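Local coordinates for cell shape-determining protein MreC (Streptococcus pneumoniae, PDB 2QF4), which helps form and maintain cell shape, probably as part of the elongasome that builds peripheral peptidoglycan, and is seen here as MreC's major extracellular domain, two beta barrels, at residues M39-I42 with L47-S50; V115-L120 with A126-G131; A135-T140 with T144-V149. All blocks are in the same frame, centred on the assembly; numbering follows the deposited sequence.

Contact 1: M39-I42 with L47-S50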
loop_
_atom_site.group_PDB
_atom_site.type_symbol
_atom_site.label_atom_id
_atom_site.label_comp_id
_atom_site.label_asym_id
_atom_site.label_seq_id
_atom_site.Cartn_x
_atom_site.Cartn_y
_atom_site.Cartn_z
ATOM N N MET A 39 8.302 1.266 -6.584
ATOM C CA MET A 39 8.245 0.132 -5.715
ATOM C C MET A 39 7.380 0.337 -4.496
ATOM O O MET A 39 7.319 1.410 -3.893
ATOM C CB MET A 39 9.653 -0.321 -5.298
ATOM C CG MET A 39 10.449 -0.931 -6.443
ATOM S SD MET A 39 12.096 -1.379 -5.914
ATOM C CE MET A 39 12.522 -2.541 -7.259
ATOM N N LEU A 40 6.731 -0.754 -4.151
ATOM C CA LEU A 40 6.008 -0.918 -2.894
ATOM C C LEU A 40 6.883 -1.686 -1.933
ATOM O O LEU A 40 7.908 -2.228 -2.317
ATOM C CB LEU A 40 4.648 -1.574 -3.129
ATOM C CG LEU A 40 3.635 -0.691 -3.890
ATOM C CD1 LEU A 40 2.355 -1.466 -4.152
ATOM C CD2 LEU A 40 3.309 0.567 -3.062
ATOM N N ALA A 41 6.506 -1.681 -0.662
ATOM C CA ALA A 41 7.290 -2.266 0.407
ATOM C C ALA A 41 6.433 -3.234 1.209
ATOM O O ALA A 41 5.296 -2.913 1.589
ATOM C CB ALA A 41 7.816 -1.145 1.321
ATOM N N ILE A 42 6.978 -4.429 1.438
ATOM C CA ILE A 42 6.297 -5.527 2.112
ATOM C C ILE A 42 7.074 -6.048 3.324
ATOM O O ILE A 42 8.313 -6.025 3.388
ATOM C CB ILE A 42 5.966 -6.668 1.096
ATOM C CG1 ILE A 42 7.101 -7.556 0.733
ATOM C CG2 ILE A 42 5.367 -6.086 -0.175
ATOM C CD1 ILE A 42 6.629 -8.857 0.064
ATOM N N LEU A 47 1.482 -5.647 2.437
ATOM C CA LEU A 47 1.910 -4.273 2.150
ATOM C C LEU A 47 2.096 -3.471 3.427
ATOM O O LEU A 47 1.226 -3.428 4.282
ATOM C CB LEU A 47 0.849 -3.577 1.306
ATOM C CG LEU A 47 1.274 -2.218 0.722
ATOM C CD1 LEU A 47 2.439 -2.389 -0.283
ATOM C CD2 LEU A 47 0.075 -1.507 0.098
ATOM N N ILE A 48 3.254 -2.817 3.530
ATOM C CA ILE A 48 3.518 -1.920 4.671
ATOM C C ILE A 48 3.818 -0.490 4.284
ATOM O O ILE A 48 3.793 0.365 5.139
ATOM C CB ILE A 48 4.572 -2.510 5.640
ATOM C CG1 ILE A 48 5.951 -2.698 4.997
ATOM C CG2 ILE A 48 4.054 -3.836 6.228
ATOM C CD1 ILE A 48 6.765 -1.423 4.899
ATOM N N GLY A 49 4.015 -0.196 3.011
ATOM C CA GLY A 49 4.317 1.149 2.599
ATOM C C GLY A 49 4.676 1.243 1.134
ATOM O O GLY A 49 4.578 0.279 0.401
ATOM N N SER A 50 5.114 2.440 0.760
ATOM C CA SER A 50 5.488 2.784 -0.621
ATOM C C SER A 50 6.814 3.511 -0.585
ATOM O O SER A 50 7.101 4.218 0.376
ATOM C CB SER A 50 4.406 3.640 -1.283
ATOM O OG SER A 50 4.087 4.751 -0.467
#
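Ala41 faces both Ile48 and Gly49 across a tight antiparallel beta hairpin, a classic beta bulge in the buried wall of the first of the two six-stranded barrels, which together have the alpha-lytic protease fold. Strands 40-43 and 46-54 form the hairpin, and their short segments run at 149° to each other. Backbone bonding centres on Ala41. Its N donates to Gly49 O at 2.9 Å, while its O takes a nearly straight bond from Ile48 N at 2.8 Å (N-H...O angle 172°) and a weak, bent one from Gly49 N. The two residues that share one partner advance the register by one, so Leu40 pairs with Ser50 but Ile42 with Leu47. The bulge is completed by Gly49, which has no side chain to add to the crowding at Ala41.

Side chains pack round the bulge. Leu47 has CG anti to its backbone N (chi1 -170°), which brings CD1 back across the hairpin to lie 3.7 Å from Leu40 CB. Leu40 turns its CD2 methyl to its own partner across the hairpin, meeting Ser50 CB at 3.7 Å. Ile48 folds its CG1 branch between its own N and carbonyl carbon; CD1 thereby reaches Ala41 CB at 3.7 Å. Alanine suits this place, since its lone methyl fits between that branch and the side chains of Val61, Ile161 and Leu163.

Ser50 is the polar exception, and its hydroxyl has a weak hydrogen bond to Asp71. Otherwise the chemistry is that of a barrel wall: hydrocarbon packs closely round the backbone, and the shift in register leaves the buried Ala41 carbonyl with a strong bond from Ile48 N and a weak one from Gly49 N.

Contact 2: V115-L120 with A126-G131. With EDO (1,2-ethanediol), chain E.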
loop_
_atom_site.group_PDB
_atom_site.type_symbol
_atom_site.label_atom_id
_atom_site.label_comp_id
_atom_site.label_asym_id
_atom_site.label_seq_id
_atom_site.Cartn_x
_atom_site.Cartn_y
_atom_site.Cartn_z
ATOM N N VAL A 115 -8.631 -7.145 0.354
ATOM C CA VAL A 115 -8.051 -5.991 -0.287
ATOM C C VAL A 115 -6.610 -6.283 -0.628
ATOM O O VAL A 115 -5.863 -6.769 0.229
ATOM C CB VAL A 115 -8.132 -4.733 0.625
ATOM C CG1 VAL A 115 -7.669 -3.488 -0.104
ATOM C CG2 VAL A 115 -9.526 -4.571 1.162
ATOM N N THR A 116 -6.255 -6.051 -1.883
ATOM C CA THR A 116 -4.904 -6.277 -2.390
ATOM C C THR A 116 -4.506 -5.052 -3.220
ATOM O O THR A 116 -5.319 -4.187 -3.522
ATOM C CB THR A 116 -4.838 -7.569 -3.250
ATOM O OG1 THR A 116 -5.796 -7.459 -4.312
ATOM C CG2 THR A 116 -5.115 -8.771 -2.406
ATOM N N THR A 117 -3.229 -4.964 -3.600
ATOM C CA THR A 117 -2.834 -3.858 -4.454
ATOM C C THR A 117 -3.440 -4.059 -5.842
ATOM O O THR A 117 -3.643 -5.175 -6.314
ATOM C CB THR A 117 -1.341 -3.659 -4.502
ATOM O OG1 THR A 117 -0.689 -4.878 -4.932
ATOM C CG2 THR A 117 -0.807 -3.227 -3.121
ATOM N N GLY A 118 -3.774 -2.953 -6.488
ATOM C CA GLY A 118 -4.447 -2.963 -7.767
ATOM C C GLY A 118 -3.584 -2.914 -8.990
ATOM O O GLY A 118 -4.004 -3.318 -10.076
ATOM N N GLY A 119 -2.372 -2.395 -8.855
ATOM C CA GLY A 119 -1.430 -2.281 -9.981
ATOM C C GLY A 119 -1.646 -1.120 -10.935
ATOM O O GLY A 119 -0.913 -1.021 -11.905
ATOM N N LEU A 120 -2.562 -0.207 -10.650
ATOM C CA LEU A 120 -2.751 0.977 -11.467
ATOM C C LEU A 120 -1.894 2.103 -10.919
ATOM O O LEU A 120 -1.338 2.036 -9.823
ATOM C CB LEU A 120 -4.229 1.370 -11.475
ATOM C CG LEU A 120 -5.217 0.318 -11.951
ATOM C CD1 LEU A 120 -6.640 0.888 -11.871
ATOM C CD2 LEU A 120 -4.868 -0.134 -13.376
ATOM N N ALA A 126 0.336 -5.329 -8.730
ATOM C CA ALA A 126 -0.925 -5.836 -8.244
ATOM C C ALA A 126 -0.771 -7.058 -7.335
ATOM O O ALA A 126 0.268 -7.716 -7.326
ATOM C CB ALA A 126 -1.831 -6.184 -9.454
ATOM N N ASP A 127 -1.818 -7.329 -6.553
ATOM C CA ASP A 127 -2.039 -8.592 -5.857
ATOM C C ASP A 127 -1.273 -8.766 -4.555
ATOM O O ASP A 127 -1.340 -9.814 -3.940
ATOM C CB ASP A 127 -1.824 -9.806 -6.803
ATOM C CG ASP A 127 -2.700 -9.738 -8.034
ATOM O OD1 ASP A 127 -3.856 -9.341 -7.963
ATOM O OD2 ASP A 127 -2.210 -10.087 -9.133
ATOM N N ILE A 128 -0.607 -7.737 -4.075
ATOM C CA ILE A 128 0.033 -7.803 -2.780
ATOM C C ILE A 128 -1.068 -7.670 -1.713
ATOM O O ILE A 128 -1.886 -6.751 -1.790
ATOM C CB ILE A 128 1.034 -6.661 -2.589
ATOM C CG1 ILE A 128 2.151 -6.733 -3.627
ATOM C CG2 ILE A 128 1.604 -6.675 -1.166
ATOM C CD1 ILE A 128 3.014 -5.461 -3.689
ATOM N N PRO A 129 -1.114 -8.576 -0.716
ATOM C CA PRO A 129 -2.132 -8.446 0.339
ATOM C C PRO A 129 -2.026 -7.107 1.056
ATOM O O PRO A 129 -0.934 -6.705 1.451
ATOM C CB PRO A 129 -1.828 -9.625 1.281
ATOM C CG PRO A 129 -1.149 -10.611 0.386
ATOM C CD PRO A 129 -0.310 -9.791 -0.526
ATOM N N VAL A 130 -3.178 -6.491 1.298
ATOM C CA VAL A 130 -3.291 -5.243 2.080
ATOM C C VAL A 130 -4.043 -5.466 3.384
ATOM O O VAL A 130 -3.550 -5.097 4.457
ATOM C CB VAL A 130 -3.953 -4.139 1.243
ATOM C CG1 VAL A 130 -4.124 -2.847 2.057
ATOM C CG2 VAL A 130 -3.098 -3.847 0.029
ATOM N N GLY A 131 -5.212 -6.084 3.305
ATOM C CA GLY A 131 -6.019 -6.323 4.493
ATOM C C GLY A 131 -7.401 -6.762 4.132
ATOM O O GLY A 131 -7.626 -7.277 3.040
HETATM C C1 EDO E . 2.274 -11.133 -4.940
HETATM O O1 EDO E . 1.635 -10.913 -3.682
HETATM C C2 EDO E . 2.079 -9.912 -5.827
HETATM O O2 EDO E . 3.363 -9.442 -6.247
HETATM O O HOH W 1 -5.321 -9.953 -5.761
#
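Every hydrogen bond between these segments of strands 114-118 and 126-137, an antiparallel hairpin of the second barrel, has Val115 or Thr117 as one partner. Among the backbone bonds, Val115 O accepts from Val130 N at 2.9 Å and from Gly131 N at 3.2 Å, both coming from the same face of its carbonyl plane. This doubled grip is a classic beta bulge. Val115 N returns a bond to Gly131 O, and farther along Thr117 N binds Ile128 O while Asp127 N gives Thr117 O a nearly straight bond of 2.8 Å (174°).

Side-chain polar groups add to the ladder. With its hydroxyl set between backbone N and carbonyl carbon (chi1 56°), Thr117 offers OG1 to Ile128 N at 3.0 Å; the same oxygen is hydrogen-bonded to Val125 O, so a threonine here can serve two backbone groups. On the more open side, a water joins Thr116 OG1 to Asp127 OD1, the latter also salt-bridged to Lys76. A 1,2-ethanediol, probably from the crystallisation liquor, donates to Asp127 O.

Apolar contacts are made by branched residues. Val115 CG1 lies 4.0 Å from Val130 CB, and Thr117 CG2 rests 3.9 Å from Ile128 CB. At the hairpin's end, Gly119 has a positive phi, and its CA comes 3.7 Å from Ala126 N, a close approach that suits a residue with no side chain.

Strand 74-79 flanks strand 114-118, placing Val75 and Ile77 against Val115. Val130 packs on Leu98 of strand 97-101, whereas Thr117 and Ile128 meet strands 40-43 and 46-54 of the other barrel.

Contact 3: A135-T140 with T144-V149. With EDO (1,2-ethanediol), chain D.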
loop_
_atom_site.group_PDB
_atom_site.type_symbol
_atom_site.label_atom_id
_atom_site.label_comp_id
_atom_site.label_asym_id
_atom_site.label_seq_id
_atom_site.Cartn_x
_atom_site.Cartn_y
_atom_site.Cartn_z
ATOM N N ALA A 135 -15.638 -1.761 6.953
ATOM C CA ALA A 135 -16.944 -1.180 6.607
ATOM C C ALA A 135 -16.792 -0.135 5.537
ATOM O O ALA A 135 -15.682 0.198 5.137
ATOM C CB ALA A 135 -17.611 -0.580 7.871
ATOM N N THR A 136 -17.926 0.354 5.075
ATOM C CA THR A 136 -17.957 1.519 4.228
ATOM C C THR A 136 -18.654 2.665 4.942
ATOM O O THR A 136 -19.477 2.462 5.826
ATOM C CB THR A 136 -18.654 1.267 2.886
ATOM O OG1 THR A 136 -20.038 1.036 3.100
ATOM C CG2 THR A 136 -18.055 0.081 2.155
ATOM N N THR A 137 -18.318 3.883 4.551
ATOM C CA THR A 137 -18.993 5.057 5.062
ATOM C C THR A 137 -19.205 6.007 3.891
ATOM O O THR A 137 -18.716 5.809 2.759
ATOM C CB THR A 137 -18.256 5.698 6.268
ATOM O OG1 THR A 137 -19.126 6.645 6.901
ATOM C CG2 THR A 137 -16.964 6.383 5.855
ATOM N N HIS A 138 -20.040 7.020 4.112
ATOM C CA HIS A 138 -20.542 7.851 3.004
ATOM C C HIS A 138 -21.140 6.944 1.929
ATOM O O HIS A 138 -21.012 7.179 0.736
ATOM C CB HIS A 138 -19.484 8.782 2.415
ATOM C CG HIS A 138 -18.748 9.592 3.437
ATOM N ND1 HIS A 138 -19.392 10.326 4.407
ATOM C CD2 HIS A 138 -17.425 9.727 3.674
ATOM C CE1 HIS A 138 -18.492 10.920 5.168
ATOM N NE2 HIS A 138 -17.289 10.582 4.741
ATOM N N SER A 139 -21.844 5.908 2.378
ATOM C CA SER A 139 -22.145 4.751 1.557
ATOM C C SER A 139 -23.148 5.014 0.458
ATOM O O SER A 139 -23.133 4.280 -0.534
ATOM C CB SER A 139 -22.593 3.581 2.453
ATOM O OG SER A 139 -21.652 3.281 3.504
ATOM N N THR A 140 -23.971 6.063 0.612
ATOM C CA THR A 140 -24.956 6.441 -0.409
ATOM C C THR A 140 -24.530 7.665 -1.239
ATOM O O THR A 140 -25.304 8.144 -2.085
ATOM C CB THR A 140 -26.380 6.674 0.215
ATOM O OG1 THR A 140 -26.326 7.775 1.110
ATOM C CG2 THR A 140 -26.873 5.431 0.952
ATOM N N THR A 144 -18.371 9.675 -3.363
ATOM C CA THR A 144 -17.413 9.723 -2.265
ATOM C C THR A 144 -17.573 8.628 -1.203
ATOM O O THR A 144 -17.078 8.757 -0.083
ATOM C CB THR A 144 -17.397 11.132 -1.680
ATOM O OG1 THR A 144 -18.732 11.559 -1.510
ATOM C CG2 THR A 144 -16.674 12.093 -2.653
ATOM N N ARG A 145 -18.170 7.500 -1.575
ATOM C CA ARG A 145 -18.110 6.344 -0.686
ATOM C C ARG A 145 -16.649 6.031 -0.353
ATOM O O ARG A 145 -15.759 6.024 -1.229
ATOM C CB ARG A 145 -18.780 5.108 -1.296
ATOM C CG ARG A 145 -18.776 3.883 -0.407
ATOM C CD ARG A 145 -19.728 2.790 -0.855
ATOM N NE ARG A 145 -19.372 2.240 -2.157
ATOM C CZ ARG A 145 -19.566 0.978 -2.526
ATOM N NH1 ARG A 145 -20.069 0.065 -1.707
ATOM N NH2 ARG A 145 -19.219 0.612 -3.748
ATOM N N GLU A 146 -16.421 5.680 0.906
ATOM C CA GLU A 146 -15.097 5.365 1.426
ATOM C C GLU A 146 -15.151 3.989 2.078
ATOM O O GLU A 146 -16.184 3.574 2.569
ATOM C CB GLU A 146 -14.729 6.403 2.495
ATOM C CG GLU A 146 -13.418 6.268 3.241
ATOM C CD GLU A 146 -13.416 7.156 4.485
ATOM O OE1 GLU A 146 -13.859 8.330 4.364
ATOM O OE2 GLU A 146 -13.081 6.667 5.609
ATOM N N VAL A 147 -14.038 3.302 2.059
ATOM C CA VAL A 147 -13.899 2.002 2.678
ATOM C C VAL A 147 -12.846 2.080 3.748
ATOM O O VAL A 147 -11.767 2.653 3.526
ATOM C CB VAL A 147 -13.511 0.904 1.659
ATOM C CG1 VAL A 147 -13.587 -0.485 2.279
ATOM C CG2 VAL A 147 -14.391 0.973 0.431
ATOM N N THR A 148 -13.097 1.475 4.905
ATOM C CA THR A 148 -12.092 1.285 5.941
ATOM C C THR A 148 -11.639 -0.163 5.968
ATOM O O THR A 148 -12.455 -1.083 5.779
ATOM C CB THR A 148 -12.548 1.792 7.321
ATOM O OG1 THR A 148 -13.757 1.144 7.724
ATOM C CG2 THR A 148 -12.747 3.325 7.314
ATOM N N VAL A 149 -10.334 -0.348 6.160
ATOM C CA VAL A 149 -9.678 -1.619 6.017
ATOM C C VAL A 149 -8.747 -1.897 7.204
ATOM O O VAL A 149 -7.981 -1.030 7.635
ATOM C CB VAL A 149 -8.880 -1.639 4.699
ATOM C CG1 VAL A 149 -7.961 -2.864 4.538
ATOM C CG2 VAL A 149 -9.819 -1.529 3.492
HETATM C C1 EDO D . -23.515 6.393 5.092
HETATM O O1 EDO D . -22.667 5.281 5.247
HETATM C C2 EDO D . -23.209 7.490 6.065
HETATM O O2 EDO D . -21.899 7.940 6.105
HETATM O O HOH W 2 -21.377 0.256 0.852
#
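Thr137 and Glu146 form a hydrogen-bonded pair in a regular antiparallel ladder without a bulge: Thr137 N donates to Glu146 O at 2.9 Å and Glu146 N to Thr137 O at 3.0 Å. The next such pair is less even, with Thr148 N pointing almost straight at Ala135 O at 2.9 Å and only a weak return bond from Ala135 N.

On one face Thr137 and Glu146 lie side by side, Thr137 CG2 3.9 Å from Glu146 CD, and that methyl also sits over one face of the His138 ring, toward its rim. The ring crosses the glutamate, its plane 69° from the carboxylate. Thr136 and Val147 meet on the other face through their CG2 methyls, 4.1 Å apart. There Arg145, bent at chi3 (64°), directs its guanidinium so that a water in its plane links NH1 to Thr136 OG1, while NH2 binds the carbonyls of Ser105 and Ser107. A long arginine suits this place, since its end reaches both the water and those carbonyls. O2 of a 1,2-ethanediol, probably from the crystallisation liquor, accepts from His138 N at 2.9 Å and its O1 from Ser139 N at 3.0 Å.

The hairpin projects from the second barrel, with strand 97-101 beside strand 146-151: Glu146 touches Lys99, Thr148 touches Val97, and Val149 packs on Ile100. Leu103 and Ile109, in loops, lie against the face of Val147 and Arg145.

All three contacts are antiparallel hairpins, but their depth differs. Contact 1 is buried in the first barrel, contact 2 partly buried in the second, and contact 3 lies at the surface, its centre about 18 Å from the centre of the chain. Contacts 1 and 2 meet where the barrels adjoin: Leu47 N lies 2.8 Å from Pro129 O in a probable hydrogen bond, and Leu40 and Leu47 pack on Thr117. Contacts 2 and 3 share strand 126-137, which runs from the interface to the exposed hairpin; Val149 packs on Val115. Contacts 1 and 2 are bulged, contact 3 regular; contact 1 is mainly aliphatic, while 2 and 3 add water-bridged and charged side chains at their exposed sides.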